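Long-range contact in putative branched-chain amino acid ABC transporter (Rhodospirillum rubrum ATCC 11170, PDB 3HUT), which probably binds a branched-chain amino acid or related ligand outside the cytoplasmic membrane for uptake by an ABC transporter: residues Ala119-Ala131 and Trp151-Phe163. Sequence-based numbering, arbitrary orientation.
Sequences AITTPAFEGPNNA and WGLSSAQAFRKAF
F159 lays the edge of its ring against the backbone of helix 126-131. With CG anti to the backbone N (chi1 170°), the ring reaches along the partner helix: CD1 sits 3.5 Å from G127 O, which lies near the ring plane, and CE1 meets A131 CA obliquely at 3.4 Å. The nearest pair of CA atoms is that of G127 and F159, 3.8 Å apart. G127, lacking a side chain, lies against S155 O and lets the helices come this close; the axes of segments 126-131 and 151-163 approach to 7.0 Å and cross at -38°. Farther along, A131 CB meets A162 CB tip to tip at 3.5 Å, while P128 puts CD against the A158 methyl and CB against that of A162. At the other end, P123 CB touches W151 CB at 3.5 Å, and the indole turns away toward S226 and A228. The polar link is indirect: one water donates to both E126 OE2 and S155 OG, and S155 OG in turn donates to W151 O (2.8 Å). E126 also bonds S226 OG and S227 N. The F159 ring stacks with that of Y199; trimming F159 to an alanine is likely to open a gap beside G127 and A131 and leave Y199 without its stacking partner. In this two-lobed periplasmic-binding-protein fold, the chain passes from strand 116-118 of the five-stranded parallel sheet into the helix ending at 136, which pairs with helix 150-165 beside the second sheet; there F159 rests on V142 and V144 of strand 141-147, and S155 on A201 of strand 197-201.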
loop_
_atom_site.group_PDB
_atom_site.type_symbol
_atom_site.label_atom_id
_atom_site.label_comp_id
_atom_site.label_asym_id
_atom_site.label_seq_id
_atom_site.Cartn_x
_atom_site.Cartn_y
_atom_site.Cartn_z
ATOM N N ALA A 119 -1.528 7.558 -0.591
ATOM C CA ALA A 119 -1.248 7.071 0.752
ATOM C C ALA A 119 -0.483 5.756 0.688
ATOM O O ALA A 119 0.219 5.390 1.629
ATOM C CB ALA A 119 -2.549 6.883 1.519
ATOM N N ILE A 120 -0.615 5.059 -0.434
ATOM C CA ILE A 120 0.044 3.774 -0.644
ATOM C C ILE A 120 1.369 4.008 -1.377
ATOM O O ILE A 120 1.623 5.110 -1.857
ATOM C CB ILE A 120 -0.864 2.853 -1.490
ATOM C CG1 ILE A 120 -0.380 1.404 -1.433
ATOM C CG2 ILE A 120 -0.879 3.340 -2.931
ATOM C CD1 ILE A 120 -1.399 0.416 -2.003
ATOM N N THR A 121 2.221 2.988 -1.444
ATOM C CA THR A 121 3.499 3.120 -2.154
ATOM C C THR A 121 3.341 2.407 -3.486
ATOM O O THR A 121 2.383 1.659 -3.675
ATOM C CB THR A 121 4.664 2.437 -1.396
ATOM O OG1 THR A 121 4.427 1.026 -1.331
ATOM C CG2 THR A 121 4.791 2.984 0.020
ATOM N N THR A 122 4.261 2.639 -4.416
ATOM C CA THR A 122 4.193 1.953 -5.701
ATOM C C THR A 122 4.611 0.502 -5.449
ATOM O O THR A 122 5.283 0.205 -4.458
ATOM C CB THR A 122 5.159 2.561 -6.728
ATOM O OG1 THR A 122 6.504 2.397 -6.264
ATOM C CG2 THR A 122 4.864 4.040 -6.930
ATOM N N PRO A 123 4.217 -0.422 -6.339
ATOM C CA PRO A 123 4.567 -1.837 -6.184
ATOM C C PRO A 123 6.072 -2.083 -6.116
ATOM O O PRO A 123 6.536 -2.963 -5.395
ATOM C CB PRO A 123 3.945 -2.484 -7.418
ATOM C CG PRO A 123 2.762 -1.609 -7.696
ATOM C CD PRO A 123 3.335 -0.227 -7.503
ATOM N N ALA A 124 6.828 -1.292 -6.867
ATOM C CA ALA A 124 8.277 -1.443 -6.918
ATOM C C ALA A 124 9.006 -1.063 -5.629
ATOM O O ALA A 124 10.114 -1.548 -5.381
ATOM C CB ALA A 124 8.834 -0.633 -8.081
ATOM N N PHE A 125 8.386 -0.208 -4.817
ATOM C CA PHE A 125 8.987 0.255 -3.565
ATOM C C PHE A 125 9.567 -0.840 -2.668
ATOM O O PHE A 125 10.609 -0.644 -2.044
ATOM C CB PHE A 125 7.974 1.062 -2.743
ATOM C CG PHE A 125 8.534 1.583 -1.442
ATOM C CD1 PHE A 125 9.388 2.681 -1.429
ATOM C CD2 PHE A 125 8.259 0.935 -0.242
ATOM C CE1 PHE A 125 9.962 3.123 -0.241
ATOM C CE2 PHE A 125 8.827 1.369 0.952
ATOM C CZ PHE A 125 9.682 2.466 0.953
ATOM N N GLU A 126 8.899 -1.984 -2.585
ATOM C CA GLU A 126 9.396 -3.056 -1.724
ATOM C C GLU A 126 10.671 -3.710 -2.249
ATOM O O GLU A 126 11.409 -4.324 -1.482
ATOM C CB GLU A 126 8.324 -4.134 -1.513
ATOM C CG GLU A 126 7.902 -4.857 -2.774
ATOM C CD GLU A 126 6.957 -6.011 -2.489
ATOM O OE1 GLU A 126 6.566 -6.186 -1.315
ATOM O OE2 GLU A 126 6.602 -6.737 -3.439
ATOM N N GLY A 127 10.930 -3.571 -3.547
ATOM C CA GLY A 127 12.123 -4.170 -4.127
ATOM C C GLY A 127 13.408 -3.763 -3.425
ATOM O O GLY A 127 14.094 -4.603 -2.847
ATOM N N PRO A 128 13.774 -2.474 -3.475
ATOM C CA PRO A 128 14.995 -1.995 -2.823
ATOM C C PRO A 128 14.965 -2.246 -1.314
ATOM O O PRO A 128 15.990 -2.540 -0.704
ATOM C CB PRO A 128 15.003 -0.508 -3.161
ATOM C CG PRO A 128 14.326 -0.465 -4.502
ATOM C CD PRO A 128 13.171 -1.416 -4.306
ATOM N N ASN A 129 13.787 -2.123 -0.714
ATOM C CA ASN A 129 13.649 -2.348 0.720
ATOM C C ASN A 129 14.086 -3.765 1.086
ATOM O O ASN A 129 14.858 -3.970 2.027
ATOM C CB ASN A 129 12.193 -2.133 1.154
ATOM C CG ASN A 129 11.978 -2.388 2.640
ATOM O OD1 ASN A 129 11.745 -3.523 3.068
ATOM N ND2 ASN A 129 12.069 -1.330 3.437
ATOM N N ASN A 130 13.609 -4.742 0.321
ATOM C CA ASN A 130 13.942 -6.129 0.597
ATOM C C ASN A 130 15.351 -6.507 0.180
ATOM O O ASN A 130 15.967 -7.393 0.780
ATOM C CB ASN A 130 12.911 -7.047 -0.055
ATOM C CG ASN A 130 11.538 -6.868 0.549
ATOM O OD1 ASN A 130 11.419 -6.439 1.700
ATOM N ND2 ASN A 130 10.495 -7.193 -0.210
ATOM N N ALA A 131 15.878 -5.843 -0.839
ATOM C CA ALA A 131 17.244 -6.149 -1.250
ATOM C C ALA A 131 18.165 -5.687 -0.118
ATOM O O ALA A 131 19.078 -6.409 0.284
ATOM C CB ALA A 131 17.587 -5.433 -2.549
ATOM N N TRP A 151 3.173 -5.631 -11.265
ATOM C CA TRP A 151 3.804 -5.410 -9.969
ATOM C C TRP A 151 4.925 -6.419 -9.724
ATOM O O TRP A 151 5.923 -6.105 -9.074
ATOM C CB TRP A 151 2.773 -5.485 -8.830
ATOM C CG TRP A 151 2.084 -6.814 -8.690
ATOM C CD1 TRP A 151 0.942 -7.223 -9.325
ATOM C CD2 TRP A 151 2.510 -7.918 -7.881
ATOM N NE1 TRP A 151 0.633 -8.512 -8.961
ATOM C CE2 TRP A 151 1.579 -8.964 -8.076
ATOM C CE3 TRP A 151 3.591 -8.127 -7.012
ATOM C CZ2 TRP A 151 1.693 -10.202 -7.431
ATOM C CZ3 TRP A 151 3.705 -9.363 -6.369
ATOM C CH2 TRP A 151 2.758 -10.383 -6.585
ATOM N N GLY A 152 4.759 -7.629 -10.249
ATOM C CA GLY A 152 5.778 -8.648 -10.077
ATOM C C GLY A 152 7.062 -8.286 -10.805
ATOM O O GLY A 152 8.153 -8.392 -10.248
ATOM N N LEU A 153 6.935 -7.845 -12.051
ATOM C CA LEU A 153 8.104 -7.476 -12.843
ATOM C C LEU A 153 8.786 -6.209 -12.336
ATOM O O LEU A 153 10.011 -6.153 -12.251
ATOM C CB LEU A 153 7.713 -7.298 -14.313
ATOM C CG LEU A 153 7.284 -8.566 -15.058
ATOM C CD1 LEU A 153 6.791 -8.203 -16.459
ATOM C CD2 LEU A 153 8.452 -9.535 -15.142
ATOM N N SER A 154 7.997 -5.195 -11.994
ATOM C CA SER A 154 8.558 -3.940 -11.512
ATOM C C SER A 154 9.278 -4.121 -10.177
ATOM O O SER A 154 10.361 -3.576 -9.975
ATOM C CB SER A 154 7.457 -2.887 -11.362
ATOM O OG SER A 154 6.537 -3.261 -10.354
ATOM N N SER A 155 8.687 -4.891 -9.266
ATOM C CA SER A 155 9.314 -5.100 -7.970
ATOM C C SER A 155 10.537 -6.011 -8.079
ATOM O O SER A 155 11.534 -5.800 -7.396
ATOM C CB SER A 155 8.302 -5.673 -6.970
ATOM O OG SER A 155 7.877 -6.969 -7.341
ATOM N N ALA A 156 10.472 -7.015 -8.948
ATOM C CA ALA A 156 11.599 -7.929 -9.121
ATOM C C ALA A 156 12.792 -7.202 -9.737
ATOM O O ALA A 156 13.933 -7.419 -9.338
ATOM C CB ALA A 156 11.190 -9.115 -10.007
ATOM N N GLN A 157 12.522 -6.343 -10.715
ATOM C CA GLN A 157 13.572 -5.582 -11.381
ATOM C C GLN A 157 14.212 -4.611 -10.387
ATOM O O GLN A 157 15.433 -4.484 -10.335
ATOM C CB GLN A 157 12.980 -4.826 -12.576
ATOM C CG GLN A 157 13.931 -3.888 -13.309
ATOM C CD GLN A 157 15.184 -4.578 -13.815
ATOM O OE1 GLN A 157 15.149 -5.737 -14.232
ATOM N NE2 GLN A 157 16.301 -3.860 -13.792
ATOM N N ALA A 158 13.387 -3.940 -9.588
ATOM C CA ALA A 158 13.892 -2.993 -8.597
ATOM C C ALA A 158 14.707 -3.730 -7.532
ATOM O O ALA A 158 15.726 -3.220 -7.048
ATOM C CB ALA A 158 12.734 -2.241 -7.955
ATOM N N PHE A 159 14.258 -4.935 -7.174
ATOM C CA PHE A 159 14.968 -5.741 -6.186
ATOM C C PHE A 159 16.334 -6.147 -6.730
ATOM O O PHE A 159 17.352 -5.956 -6.071
ATOM C CB PHE A 159 14.189 -7.014 -5.840
ATOM C CG PHE A 159 14.977 -7.996 -5.001
ATOM C CD1 PHE A 159 15.009 -7.881 -3.614
ATOM C CD2 PHE A 159 15.735 -9.000 -5.608
ATOM C CE1 PHE A 159 15.782 -8.743 -2.841
ATOM C CE2 PHE A 159 16.516 -9.871 -4.845
ATOM C CZ PHE A 159 16.541 -9.741 -3.456
ATOM N N ARG A 160 16.351 -6.722 -7.929
ATOM C CA ARG A 160 17.613 -7.152 -8.525
ATOM C C ARG A 160 18.601 -5.990 -8.636
ATOM O O ARG A 160 19.766 -6.115 -8.254
ATOM C CB ARG A 160 17.371 -7.778 -9.905
ATOM C CG ARG A 160 16.618 -9.114 -9.866
ATOM C CD ARG A 160 16.642 -9.800 -11.230
ATOM N NE ARG A 160 15.990 -8.976 -12.240
ATOM C CZ ARG A 160 14.724 -9.112 -12.614
ATOM N NH1 ARG A 160 13.965 -10.057 -12.072
ATOM N NH2 ARG A 160 14.211 -8.282 -13.514
ATOM N N LYS A 161 18.129 -4.854 -9.138
ATOM C CA LYS A 161 18.991 -3.688 -9.290
ATOM C C LYS A 161 19.576 -3.246 -7.949
ATOM O O LYS A 161 20.768 -2.963 -7.849
ATOM C CB LYS A 161 18.207 -2.533 -9.920
ATOM C CG LYS A 161 19.071 -1.351 -10.318
ATOM C CD LYS A 161 18.253 -0.271 -11.007
ATOM C CE LYS A 161 19.137 0.886 -11.448
ATOM N NZ LYS A 161 18.362 1.946 -12.150
ATOM N N ALA A 162 18.735 -3.191 -6.920
ATOM C CA ALA A 162 19.181 -2.775 -5.591
ATOM C C ALA A 162 20.175 -3.758 -4.983
ATOM O O ALA A 162 21.145 -3.359 -4.331
ATOM C CB ALA A 162 17.981 -2.616 -4.664
ATOM N N PHE A 163 19.928 -5.046 -5.191
ATOM C CA PHE A 163 20.799 -6.081 -4.647
ATOM C C PHE A 163 22.192 -6.000 -5.280
ATOM O O PHE A 163 23.204 -6.009 -4.578
ATOM C CB PHE A 163 20.175 -7.458 -4.903
ATOM C CG PHE A 163 20.751 -8.560 -4.059
ATOM C CD1 PHE A 163 20.561 -8.576 -2.680
ATOM C CD2 PHE A 163 21.452 -9.607 -4.651
ATOM C CE1 PHE A 163 21.061 -9.622 -1.900
ATOM C CE2 PHE A 163 21.956 -10.658 -3.881
ATOM C CZ PHE A 163 21.757 -10.663 -2.503
HETATM O O HOH W 1 8.359 -8.186 -4.818
#